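Local coordinates for protein malate synthase (Haloferax volcanii, PDB 3OYZ) that catalyses the magnesium-dependent Claisen condensation of acetyl-CoA with glyoxylate, followed by hydrolysis to malate and CoA, in the glyoxylate cycle, at residues S17-E22 with D52-S57; M30-A35 with I66-S71; D188-Y193 with P210-N215. All coordinates share one frame; numbering follows the deposited sequence.

Interaction 1 of 3, residues S17-E22 with D52-S57; sequences SPTAVE and DATAPS. With ACO (acetyl coenzyme *a), chain B.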
loop_
_atom_site.group_PDB
_atom_site.type_symbol
_atom_site.label_atom_id
_atom_site.label_comp_id
_atom_site.label_asym_id
_atom_site.label_seq_id
_atom_site.Cartn_x
_atom_site.Cartn_y
_atom_site.Cartn_z
ATOM N N SER A 17 8.538 21.951 -19.645
ATOM C CA SER A 17 9.445 23.065 -19.996
ATOM C C SER A 17 8.970 24.394 -19.408
ATOM O O SER A 17 7.808 24.752 -19.511
ATOM C CB SER A 17 9.495 23.208 -21.516
ATOM O OG SER A 17 10.043 22.018 -22.078
ATOM N N PRO A 18 9.858 25.181 -18.794
ATOM C CA PRO A 18 9.380 26.478 -18.288
ATOM C C PRO A 18 8.828 27.339 -19.432
ATOM O O PRO A 18 9.320 27.259 -20.554
ATOM C CB PRO A 18 10.623 27.106 -17.666
ATOM C CG PRO A 18 11.512 25.953 -17.391
ATOM C CD PRO A 18 11.271 24.928 -18.472
ATOM N N THR A 19 7.768 28.112 -19.217
ATOM C CA THR A 19 7.133 28.778 -20.348
ATOM C C THR A 19 7.700 30.206 -20.538
ATOM O O THR A 19 7.511 30.806 -21.595
ATOM C CB THR A 19 5.641 28.914 -20.075
ATOM O OG1 THR A 19 5.589 29.640 -18.847
ATOM C CG2 THR A 19 5.041 27.525 -19.832
ATOM N N ALA A 20 8.365 30.734 -19.524
ATOM C CA ALA A 20 8.875 32.103 -19.521
ATOM C C ALA A 20 10.001 32.271 -18.501
ATOM O O ALA A 20 9.757 32.255 -17.295
ATOM C CB ALA A 20 7.765 33.119 -19.265
ATOM N N VAL A 21 11.245 32.451 -18.957
ATOM C CA VAL A 21 12.378 32.582 -18.036
ATOM C C VAL A 21 12.914 34.017 -18.072
ATOM O O VAL A 21 12.934 34.641 -19.128
ATOM C CB VAL A 21 13.478 31.558 -18.387
ATOM C CG1 VAL A 21 14.649 31.611 -17.406
ATOM C CG2 VAL A 21 12.886 30.160 -18.393
ATOM N N GLU A 22 13.285 34.560 -16.918
ATOM C CA GLU A 22 13.724 35.953 -16.859
ATOM C C GLU A 22 15.248 36.087 -17.026
ATOM O O GLU A 22 15.984 35.096 -16.967
ATOM C CB GLU A 22 13.212 36.645 -15.591
ATOM C CG GLU A 22 13.303 38.184 -15.634
ATOM C CD GLU A 22 12.342 38.888 -14.670
ATOM O OE1 GLU A 22 12.285 38.538 -13.463
ATOM O OE2 GLU A 22 11.632 39.807 -15.141
ATOM N N ASP A 52 4.822 25.171 -11.574
ATOM C CA ASP A 52 6.074 25.227 -10.793
ATOM C C ASP A 52 7.384 25.411 -11.590
ATOM O O ASP A 52 8.396 25.807 -11.021
ATOM C CB ASP A 52 6.199 24.226 -9.642
ATOM C CG ASP A 52 5.253 24.602 -8.461
ATOM O OD1 ASP A 52 4.542 25.638 -8.517
ATOM O OD2 ASP A 52 5.222 23.978 -7.389
ATOM N N ALA A 53 7.373 25.139 -12.881
ATOM C CA ALA A 53 8.570 25.409 -13.695
ATOM C C ALA A 53 8.865 26.889 -13.911
ATOM O O ALA A 53 10.003 27.246 -14.239
ATOM C CB ALA A 53 8.453 24.709 -15.045
ATOM N N THR A 54 7.859 27.729 -13.660
ATOM C CA THR A 54 7.809 29.141 -14.032
ATOM C C THR A 54 7.636 30.002 -12.787
ATOM O O THR A 54 6.770 29.767 -11.931
ATOM C CB THR A 54 6.715 29.406 -15.061
ATOM O OG1 THR A 54 6.936 28.501 -16.145
ATOM C CG2 THR A 54 6.767 30.824 -15.580
ATOM N N ALA A 55 8.494 31.014 -12.657
ATOM C CA ALA A 55 8.364 31.952 -11.551
ATOM C C ALA A 55 6.995 32.604 -11.615
ATOM O O ALA A 55 6.493 32.863 -12.706
ATOM C CB ALA A 55 9.502 32.990 -11.588
ATOM N N PRO A 56 6.370 32.865 -10.462
ATOM C CA PRO A 56 5.032 33.504 -10.458
ATOM C C PRO A 56 4.872 34.838 -11.249
ATOM O O PRO A 56 3.945 34.990 -12.060
ATOM C CB PRO A 56 4.728 33.704 -8.970
ATOM C CG PRO A 56 5.628 32.720 -8.243
ATOM C CD PRO A 56 6.850 32.449 -9.130
ATOM N N SER A 57 5.820 35.764 -11.067
ATOM C CA SER A 57 5.837 37.103 -11.720
ATOM C C SER A 57 5.958 36.942 -13.228
ATOM O O SER A 57 5.617 37.840 -14.014
ATOM C CB SER A 57 7.030 37.905 -11.200
ATOM O OG SER A 57 8.233 37.188 -11.463
HETATM N N1A ACO B . 12.802 22.245 -21.542
HETATM C C2A ACO B . 13.412 22.765 -22.625
HETATM N N3A ACO B . 14.754 22.814 -22.706
HETATM C C4A ACO B . 15.572 22.375 -21.715
HETATM C C5A ACO B . 14.929 21.796 -20.515
HETATM C C6A ACO B . 13.455 21.784 -20.452
HETATM N N6A ACO B . 12.907 21.289 -19.310
HETATM N N7A ACO B . 15.902 21.431 -19.670
HETATM C C8A ACO B . 17.076 21.763 -20.259
HETATM N N9A ACO B . 16.885 22.271 -21.484
HETATM C C1B ACO B . 18.000 22.703 -22.387
HETATM C C2B ACO B . 19.071 23.357 -21.524
HETATM O O2B ACO B . 18.741 24.734 -21.348
HETATM C C3B ACO B . 20.341 23.114 -22.314
HETATM O O3B ACO B . 20.258 24.098 -23.349
HETATM P P3B ACO B . 21.522 24.724 -24.200
HETATM O O7A ACO B . 21.338 23.945 -25.494
HETATM O O8A ACO B . 22.685 24.360 -23.301
HETATM O O9A ACO B . 21.302 26.218 -24.284
HETATM C C4B ACO B . 20.096 21.731 -22.893
HETATM O O4B ACO B . 18.673 21.603 -23.028
HETATM C C5B ACO B . 20.571 20.631 -21.951
HETATM O O5B ACO B . 20.266 21.061 -20.624
HETATM P P1A ACO B . 20.862 20.327 -19.327
HETATM O O1A ACO B . 22.336 20.486 -19.138
HETATM O O2A ACO B . 20.413 18.903 -19.477
HETATM O O3A ACO B . 20.181 20.916 -18.002
HETATM P P2A ACO B . 20.560 22.356 -17.410
HETATM O O4A ACO B . 20.573 23.136 -18.686
HETATM O O5A ACO B . 21.606 22.139 -16.337
HETATM O O6A ACO B . 19.284 22.847 -16.528
HETATM C CBP ACO B . 17.228 22.600 -15.201
HETATM C CCP ACO B . 18.636 22.074 -15.506
HETATM C CDP ACO B . 17.280 24.053 -14.730
HETATM C CEP ACO B . 16.687 21.766 -14.047
HETATM C CAP ACO B . 16.303 22.563 -16.424
HETATM O OAP ACO B . 16.489 21.265 -16.970
HETATM C C9P ACO B . 14.833 22.738 -16.102
HETATM O O9P ACO B . 14.405 23.845 -15.759
HETATM N N8P ACO B . 14.069 21.636 -16.182
HETATM C C7P ACO B . 12.643 21.736 -15.900
HETATM C C6P ACO B . 12.321 21.903 -14.408
HETATM C C5P ACO B . 10.820 21.709 -14.301
HETATM O O5P ACO B . 10.163 21.459 -15.310
HETATM N N4P ACO B . 10.318 21.771 -13.068
HETATM C C3P ACO B . 8.919 21.570 -12.736
HETATM C C2P ACO B . 8.485 20.118 -12.948
HETATM S S1P ACO B . 8.863 19.445 -11.357
HETATM C C ACO B . 7.644 19.846 -10.267
HETATM O O ACO B . 6.829 20.725 -10.465
HETATM C CH3 ACO B . 7.631 19.093 -8.972
HETATM O O HOH W 1 10.466 31.398 -14.831
#
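P18, T19 and A20, where strand 13-18 runs out into its loop, pack on A53 and T54 in the loop that follows strand 45-49, a buried contact at the C-terminal rim of the TIM barrel. D52, a residue of the magnesium site but not a direct ligand here, leads into this loop and keeps clear of the other segment; its CB lies 3.7 Å from the acetyl oxygen O of acetyl-CoA. At A53 the two segments come together: its methyl CB faces the ring of P18, 4.1 Å from P18 CG, while A53 O rests 3.5 Å from P18 CB. The same methyl touches the pantetheine arm, A53 CB standing 3.7 Å from ACO O5P, so it meets both proline and acetyl-CoA. T54 carries the polar part of the contact. T19 N donates an almost straight hydrogen bond to T54 OG1 (3.2 Å, 171°), and the T54 hydroxyl is also hydrogen-bonded to D49 O, while T19 OG1 is held by N50. A chi1 of -53° sets T54 OG1 beside its own backbone N and CG2 anti to that nitrogen, beside the carbonyl carbon, from where CG2 meets A20 O at 3.7 Å. A valine here would probably leave T19 N without its acceptor and D49 O without its mate. Further on, A55 is joined to A20 through one water, which accepts from A55 N at 3.0 Å and donates to A20 O at 2.7 Å. The strand end also reaches the nucleotide, S17 OG donating to the adenine N1A. The buried hydroxyl of T54 thus bonds to the backbone of T19 across the contact and of D49 at the end of its own strand, tying the adenine-binding strand to the loop that carries D52 beside the metal site.

Interaction 2 of 3, residues M30-A35 with I66-S71; sequences MLRRAA and IVEVIS. With ACO (acetyl coenzyme *a), chain B.
R32 and E68 meet through two differently turned side chains: CG of R32 lies beside its backbone N and trans to the carbonyl carbon (chi1 -55°), whereas E68 sends CG trans to its N (chi1 -162°), and both then run out extended until guanidinium and carboxylate cross at one edge of the contact. The segments belong to helices 29-36 and 59-73, successive outer helices of the TIM barrel that run nearly side by side, their short axes 26° apart and 9.8 Å at closest approach. E68 OE2 takes both terminal nitrogens of R32, NH2 at 2.8 Å in a salt bridge and NH1 in a weaker, more bent bond. The oxygen sits in the guanidinium plane, but NH2 reaches it from above the carboxylate plane, and the two flat groups are well away from coplanar. R32 NE is meanwhile claimed by D26, so the guanidinium probably spreads its charge over D26 and E68, with E72 a weak third. Inside this partly exposed bridge the packing is apolar and centres on V69. Its CG2 rests against L31 CB at 4.0 Å and against the R32 CG methylene at 3.9 Å; the other branch, CG1, meets A35 CB at 4.1 Å. L31 also reaches along helix 59-73, its CD1 lying near I66 N. The opposite flank of helix 29-36 serves acetyl-CoA: A34 CB lies 3.8 Å from the adenine C2A, and R33 lays a face of its guanidinium over the 3'-phosphate end, R33 NH1 standing 2.8 Å from ACO O7A.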
loop_
_atom_site.group_PDB
_atom_site.type_symbol
_atom_site.label_atom_id
_atom_site.label_comp_id
_atom_site.label_asym_id
_atom_site.label_seq_id
_atom_site.Cartn_x
_atom_site.Cartn_y
_atom_site.Cartn_z
ATOM N N MET A 30 13.331 28.203 -23.881
ATOM C CA MET A 30 13.094 26.782 -23.567
ATOM C C MET A 30 11.924 26.118 -24.275
ATOM O O MET A 30 12.071 24.979 -24.680
ATOM C CB MET A 30 13.049 26.545 -22.068
ATOM C CG MET A 30 14.218 27.202 -21.387
ATOM S SD MET A 30 14.624 26.169 -19.975
ATOM C CE MET A 30 14.698 27.439 -18.751
ATOM N N LEU A 31 10.810 26.797 -24.507
ATOM C CA LEU A 31 9.749 26.198 -25.296
ATOM C C LEU A 31 10.035 26.012 -26.777
ATOM O O LEU A 31 9.600 25.011 -27.407
ATOM C CB LEU A 31 8.477 27.045 -25.158
ATOM C CG LEU A 31 7.837 27.356 -23.806
ATOM C CD1 LEU A 31 6.636 28.240 -24.010
ATOM C CD2 LEU A 31 7.491 26.062 -23.017
ATOM N N ARG A 32 10.699 27.014 -27.374
ATOM C CA ARG A 32 11.023 26.955 -28.819
ATOM C C ARG A 32 11.940 25.786 -29.062
ATOM O O ARG A 32 11.761 25.048 -29.997
ATOM C CB ARG A 32 11.656 28.262 -29.343
ATOM C CG ARG A 32 10.815 29.496 -29.057
ATOM C CD ARG A 32 11.042 30.626 -30.089
ATOM N NE ARG A 32 10.731 31.907 -29.478
ATOM C CZ ARG A 32 9.579 32.519 -29.681
ATOM N NH1 ARG A 32 8.717 32.051 -30.568
ATOM N NH2 ARG A 32 9.379 33.660 -29.073
ATOM N N ARG A 33 12.896 25.572 -28.174
ATOM C CA ARG A 33 13.806 24.444 -28.345
ATOM C C ARG A 33 13.105 23.103 -28.131
ATOM O O ARG A 33 13.238 22.185 -28.949
ATOM C CB ARG A 33 14.949 24.641 -27.342
ATOM C CG ARG A 33 15.769 23.384 -27.145
ATOM C CD ARG A 33 16.843 23.400 -26.059
ATOM N NE ARG A 33 17.889 22.428 -26.387
ATOM C CZ ARG A 33 19.021 22.736 -27.021
ATOM N NH1 ARG A 33 19.276 23.986 -27.403
ATOM N NH2 ARG A 33 19.922 21.794 -27.259
ATOM N N ALA A 34 12.304 22.973 -27.065
ATOM C CA ALA A 34 11.645 21.691 -26.756
ATOM C C ALA A 34 10.671 21.392 -27.868
ATOM O O ALA A 34 10.521 20.251 -28.292
ATOM C CB ALA A 34 10.929 21.780 -25.375
ATOM N N ALA A 35 10.079 22.440 -28.437
ATOM C CA ALA A 35 9.194 22.215 -29.575
ATOM C C ALA A 35 9.829 21.691 -30.838
ATOM O O ALA A 35 9.083 21.174 -31.673
ATOM C CB ALA A 35 8.406 23.434 -29.916
ATOM N N ILE A 66 3.191 30.481 -24.373
ATOM C CA ILE A 66 2.528 29.257 -24.795
ATOM C C ILE A 66 1.721 29.428 -26.053
ATOM O O ILE A 66 1.753 28.606 -26.970
ATOM C CB ILE A 66 1.539 28.692 -23.643
ATOM C CG1 ILE A 66 2.376 28.088 -22.529
ATOM C CG2 ILE A 66 0.634 27.638 -24.255
ATOM C CD1 ILE A 66 1.591 27.857 -21.118
ATOM N N VAL A 67 0.890 30.452 -26.102
ATOM C CA VAL A 67 0.114 30.660 -27.334
ATOM C C VAL A 67 1.021 30.880 -28.573
ATOM O O VAL A 67 0.835 30.275 -29.635
ATOM C CB VAL A 67 -0.860 31.853 -27.261
ATOM C CG1 VAL A 67 -1.489 32.132 -28.661
ATOM C CG2 VAL A 67 -1.961 31.619 -26.273
ATOM N N GLU A 68 2.030 31.715 -28.393
ATOM C CA GLU A 68 2.969 32.070 -29.496
ATOM C C GLU A 68 3.762 30.879 -30.034
ATOM O O GLU A 68 3.710 30.609 -31.250
ATOM C CB GLU A 68 3.904 33.151 -28.952
ATOM C CG GLU A 68 4.674 34.001 -29.975
ATOM C CD GLU A 68 5.908 34.653 -29.365
ATOM O OE1 GLU A 68 5.900 35.222 -28.250
ATOM O OE2 GLU A 68 6.958 34.592 -30.029
ATOM N N VAL A 69 4.448 30.138 -29.151
ATOM C CA VAL A 69 5.181 28.959 -29.606
ATOM C C VAL A 69 4.344 27.856 -30.215
ATOM O O VAL A 69 4.699 27.291 -31.269
ATOM C CB VAL A 69 6.079 28.357 -28.534
ATOM C CG1 VAL A 69 6.702 27.065 -29.064
ATOM C CG2 VAL A 69 7.077 29.418 -28.018
ATOM N N ILE A 70 3.209 27.516 -29.592
ATOM C CA ILE A 70 2.444 26.398 -30.136
ATOM C C ILE A 70 1.772 26.805 -31.454
ATOM O O ILE A 70 1.528 25.983 -32.359
ATOM C CB ILE A 70 1.307 25.928 -29.093
ATOM C CG1 ILE A 70 1.984 25.365 -27.847
ATOM C CG2 ILE A 70 0.428 24.894 -29.743
ATOM C CD1 ILE A 70 1.023 24.707 -26.832
ATOM N N SER A 71 1.361 28.059 -31.481
ATOM C CA SER A 71 0.924 28.695 -32.740
ATOM C C SER A 71 1.884 28.398 -33.932
ATOM O O SER A 71 1.536 27.762 -34.945
ATOM C CB SER A 71 0.912 30.215 -32.488
ATOM O OG SER A 71 -0.112 30.754 -33.294
HETATM N N1A ACO B . 12.802 22.245 -21.542
HETATM C C2A ACO B . 13.412 22.765 -22.625
HETATM N N3A ACO B . 14.754 22.814 -22.706
HETATM C C4A ACO B . 15.572 22.375 -21.715
HETATM C C5A ACO B . 14.929 21.796 -20.515
HETATM C C6A ACO B . 13.455 21.784 -20.452
HETATM N N6A ACO B . 12.907 21.289 -19.310
HETATM N N7A ACO B . 15.902 21.431 -19.670
HETATM C C8A ACO B . 17.076 21.763 -20.259
HETATM N N9A ACO B . 16.885 22.271 -21.484
HETATM C C1B ACO B . 18.000 22.703 -22.387
HETATM C C2B ACO B . 19.071 23.357 -21.524
HETATM O O2B ACO B . 18.741 24.734 -21.348
HETATM C C3B ACO B . 20.341 23.114 -22.314
HETATM O O3B ACO B . 20.258 24.098 -23.349
HETATM P P3B ACO B . 21.522 24.724 -24.200
HETATM O O7A ACO B . 21.338 23.945 -25.494
HETATM O O8A ACO B . 22.685 24.360 -23.301
HETATM O O9A ACO B . 21.302 26.218 -24.284
HETATM C C4B ACO B . 20.096 21.731 -22.893
HETATM O O4B ACO B . 18.673 21.603 -23.028
HETATM C C5B ACO B . 20.571 20.631 -21.951
HETATM O O5B ACO B . 20.266 21.061 -20.624
HETATM P P1A ACO B . 20.862 20.327 -19.327
HETATM O O1A ACO B . 22.336 20.486 -19.138
HETATM O O2A ACO B . 20.413 18.903 -19.477
HETATM O O3A ACO B . 20.181 20.916 -18.002
HETATM P P2A ACO B . 20.560 22.356 -17.410
HETATM O O4A ACO B . 20.573 23.136 -18.686
HETATM O O5A ACO B . 21.606 22.139 -16.337
HETATM O O6A ACO B . 19.284 22.847 -16.528
HETATM C CBP ACO B . 17.228 22.600 -15.201
HETATM C CCP ACO B . 18.636 22.074 -15.506
HETATM C CDP ACO B . 17.280 24.053 -14.730
HETATM C CEP ACO B . 16.687 21.766 -14.047
HETATM C CAP ACO B . 16.303 22.563 -16.424
HETATM O OAP ACO B . 16.489 21.265 -16.970
HETATM C C9P ACO B . 14.833 22.738 -16.102
HETATM O O9P ACO B . 14.405 23.845 -15.759
HETATM N N8P ACO B . 14.069 21.636 -16.182
HETATM C C7P ACO B . 12.643 21.736 -15.900
HETATM C C6P ACO B . 12.321 21.903 -14.408
HETATM C C5P ACO B . 10.820 21.709 -14.301
HETATM O O5P ACO B . 10.163 21.459 -15.310
HETATM N N4P ACO B . 10.318 21.771 -13.068
HETATM C C3P ACO B . 8.919 21.570 -12.736
HETATM C C2P ACO B . 8.485 20.118 -12.948
HETATM S S1P ACO B . 8.863 19.445 -11.357
HETATM C C ACO B . 7.644 19.846 -10.267
HETATM O O ACO B . 6.829 20.725 -10.465
HETATM C CH3 ACO B . 7.631 19.093 -8.972
#

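Interaction 3 of 3, residues D188-Y193 with P210-N215; sequences DGEVDY and PELRHN. With MG (magnesium ion), chain D; PYR (pyruvic acid), chain C.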
loop_
_atom_site.group_PDB
_atom_site.type_symbol
_atom_site.label_atom_id
_atom_site.label_comp_id
_atom_site.label_asym_id
_atom_site.label_seq_id
_atom_site.Cartn_x
_atom_site.Cartn_y
_atom_site.Cartn_z
ATOM N N ASP A 188 1.813 11.145 -10.721
ATOM C CA ASP A 188 2.252 11.464 -9.370
ATOM C C ASP A 188 3.126 12.713 -9.307
ATOM O O ASP A 188 3.974 12.903 -10.192
ATOM C CB ASP A 188 3.023 10.299 -8.776
ATOM C CG ASP A 188 2.086 9.151 -8.438
ATOM O OD1 ASP A 188 0.916 9.498 -8.193
ATOM O OD2 ASP A 188 2.460 7.987 -8.488
ATOM N N GLY A 189 2.946 13.489 -8.241
ATOM C CA GLY A 189 3.804 14.618 -7.982
ATOM C C GLY A 189 4.495 14.423 -6.656
ATOM O O GLY A 189 4.091 15.007 -5.680
ATOM N N GLU A 190 5.580 13.667 -6.640
ATOM C CA GLU A 190 6.206 13.270 -5.381
ATOM C C GLU A 190 6.686 14.432 -4.524
ATOM O O GLU A 190 6.746 14.281 -3.301
ATOM C CB GLU A 190 7.322 12.252 -5.567
ATOM C CG GLU A 190 6.889 10.784 -5.597
ATOM C CD GLU A 190 6.545 10.269 -6.987
ATOM O OE1 GLU A 190 6.318 11.145 -7.843
ATOM O OE2 GLU A 190 6.438 9.037 -7.214
ATOM N N VAL A 191 6.965 15.579 -5.136
ATOM C CA VAL A 191 7.607 16.663 -4.387
ATOM C C VAL A 191 6.547 17.362 -3.527
ATOM O O VAL A 191 6.685 17.423 -2.307
ATOM C CB VAL A 191 8.360 17.674 -5.276
ATOM C CG1 VAL A 191 9.146 18.570 -4.334
ATOM C CG2 VAL A 191 9.333 16.928 -6.165
ATOM N N ASP A 192 5.504 17.889 -4.152
ATOM C CA ASP A 192 4.423 18.464 -3.361
ATOM C C ASP A 192 3.706 17.400 -2.503
ATOM O O ASP A 192 3.217 17.711 -1.406
ATOM C CB ASP A 192 3.423 19.103 -4.304
ATOM C CG ASP A 192 3.841 20.533 -4.718
ATOM O OD1 ASP A 192 4.224 21.242 -3.772
ATOM O OD2 ASP A 192 3.843 20.844 -5.938
ATOM N N TYR A 193 3.755 16.138 -2.920
ATOM C CA TYR A 193 3.127 15.106 -2.102
ATOM C C TYR A 193 3.904 14.908 -0.822
ATOM O O TYR A 193 3.331 14.814 0.259
ATOM C CB TYR A 193 3.118 13.812 -2.917
ATOM C CG TYR A 193 2.454 12.635 -2.212
ATOM C CD1 TYR A 193 1.066 12.512 -2.217
ATOM C CD2 TYR A 193 3.222 11.639 -1.600
ATOM C CE1 TYR A 193 0.441 11.379 -1.578
ATOM C CE2 TYR A 193 2.626 10.543 -0.997
ATOM C CZ TYR A 193 1.249 10.389 -1.036
ATOM O OH TYR A 193 0.766 9.266 -0.372
ATOM N N PRO A 210 6.437 3.984 -2.578
ATOM C CA PRO A 210 5.951 2.884 -3.432
ATOM C C PRO A 210 4.450 2.752 -3.443
ATOM O O PRO A 210 3.868 2.443 -4.478
ATOM C CB PRO A 210 6.544 1.597 -2.788
ATOM C CG PRO A 210 7.090 2.021 -1.441
ATOM C CD PRO A 210 7.232 3.542 -1.408
ATOM N N GLU A 211 3.803 2.952 -2.294
ATOM C CA GLU A 211 2.329 2.820 -2.239
ATOM C C GLU A 211 1.589 3.857 -3.045
ATOM O O GLU A 211 0.570 3.528 -3.675
ATOM C CB GLU A 211 1.751 2.865 -0.811
ATOM C CG GLU A 211 2.351 1.788 0.111
ATOM C CD GLU A 211 3.685 2.184 0.762
ATOM O OE1 GLU A 211 4.265 3.269 0.432
ATOM O OE2 GLU A 211 4.189 1.367 1.572
ATOM N N LEU A 212 2.110 5.084 -3.072
ATOM C CA LEU A 212 1.490 6.084 -3.930
ATOM C C LEU A 212 1.475 5.626 -5.385
ATOM O O LEU A 212 0.476 5.776 -6.055
ATOM C CB LEU A 212 2.178 7.444 -3.816
ATOM C CG LEU A 212 1.718 8.510 -4.787
ATOM C CD1 LEU A 212 0.221 8.909 -4.743
ATOM C CD2 LEU A 212 2.669 9.725 -4.839
ATOM N N ARG A 213 2.598 5.090 -5.850
ATOM C CA ARG A 213 2.752 4.679 -7.230
ATOM C C ARG A 213 1.900 3.454 -7.510
ATOM O O ARG A 213 1.198 3.450 -8.520
ATOM C CB ARG A 213 4.255 4.400 -7.480
ATOM C CG ARG A 213 5.129 5.670 -7.492
ATOM C CD ARG A 213 6.566 5.290 -7.944
ATOM N NE ARG A 213 7.330 4.834 -6.796
ATOM C CZ ARG A 213 8.150 3.794 -6.716
ATOM N NH1 ARG A 213 8.462 3.006 -7.750
ATOM N NH2 ARG A 213 8.756 3.624 -5.550
ATOM N N HIS A 214 1.853 2.519 -6.553
ATOM C CA HIS A 214 0.905 1.426 -6.625
ATOM C C HIS A 214 -0.546 1.906 -6.794
ATOM O O HIS A 214 -1.259 1.466 -7.712
ATOM C CB HIS A 214 0.968 0.456 -5.439
ATOM C CG HIS A 214 -0.081 -0.616 -5.500
ATOM N ND1 HIS A 214 0.124 -1.819 -6.164
ATOM C CD2 HIS A 214 -1.351 -0.653 -5.039
ATOM C CE1 HIS A 214 -0.945 -2.583 -6.007
ATOM N NE2 HIS A 214 -1.872 -1.889 -5.367
ATOM N N ASN A 215 -0.977 2.783 -5.907
ATOM C CA ASN A 215 -2.352 3.333 -5.973
ATOM C C ASN A 215 -2.699 4.158 -7.206
ATOM O O ASN A 215 -3.842 4.078 -7.659
ATOM C CB ASN A 215 -2.620 4.142 -4.703
ATOM C CG ASN A 215 -2.520 3.259 -3.440
ATOM O OD1 ASN A 215 -2.484 2.009 -3.505
ATOM N ND2 ASN A 215 -2.237 3.909 -2.332
HETATM MG MG MG D . 3.765 19.833 -7.534
HETATM C C PYR C . 5.578 17.782 -7.828
HETATM O O PYR C . 4.978 18.474 -6.936
HETATM O OXT PYR C . 6.244 16.717 -7.558
HETATM C CA PYR C . 5.362 18.152 -9.156
HETATM O O3 PYR C . 4.578 19.155 -9.437
HETATM C CB PYR C . 5.955 17.354 -10.256
HETATM O O HOH W 2 5.239 21.501 -8.343
HETATM O O HOH W 3 2.477 20.894 -8.629
#
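L212 plugs into the hollow between D188 and Y193, a buried packing contact of a leucine against an aromatic ring and carboxylates, with no hydrogen bond across it, where the start of helix 210-223 lies against the C-terminal end of strand 183-188 and the first turn of helix 190-197. Its CD2 stands almost centrally over one face of the Y193 ring, a CH-pi contact 3.8 Å from the centroid and 10° off the ring normal. The ring is turned to it by a trans chi1 of -178°, and Y193 OH is held by E163. From the other side L212 CD1 lies 3.6 Å from D188 OD1, whose polar partner is T216. R213 offers its methylenes, CG lying 3.6 Å from E190 OE2; E190 pairs instead with R244, and R213 forms a salt bridge with D247 and a hydrogen bond with N248. The same first turn contributes to the glyoxylate site, here occupied by pyruvate. V191 N and D192 N donate to the pyruvate carboxylate, V191 N to PYR OXT at 2.8 Å and D192 N to PYR O at 2.9 Å, while D192 OD2 binds magnesium at 1.9 Å together with E158, pyruvate and two waters. Helix 210-223 thus backs the metal-binding turn, with I157 of strand 152-157 touching both D188 and L212, D229 of strand 226-229 beside D188 and R213, and H214 meeting Y193 and E163 of a neighbouring subunit.

In the fold
Interactions 1 and 2 interlock along the chain, their segments alternating: strand 13-18, helix 29-36, strand 45-49 and its loop, then helix 59-73, the first two strand-helix pairs of the TIM barrel. Their centres are 13 Å apart, and L31 touches P18 and T19; strand end, loop and helix 29-36 line the acetyl-CoA site, with helix 59-73 packed behind. Interaction 3 comes later, on the opposite side of the chain's centre, about 24 Å and 29 Å from interactions 1 and 2, centre to centre. Interactions 1 and 3 nevertheless meet beside magnesium, where like-charged D52 OD2 and D192 OD2 lie 3.7 Å apart, D192 being the ligand. Acetyl-CoA-binding and metal-binding walls converge on one active site.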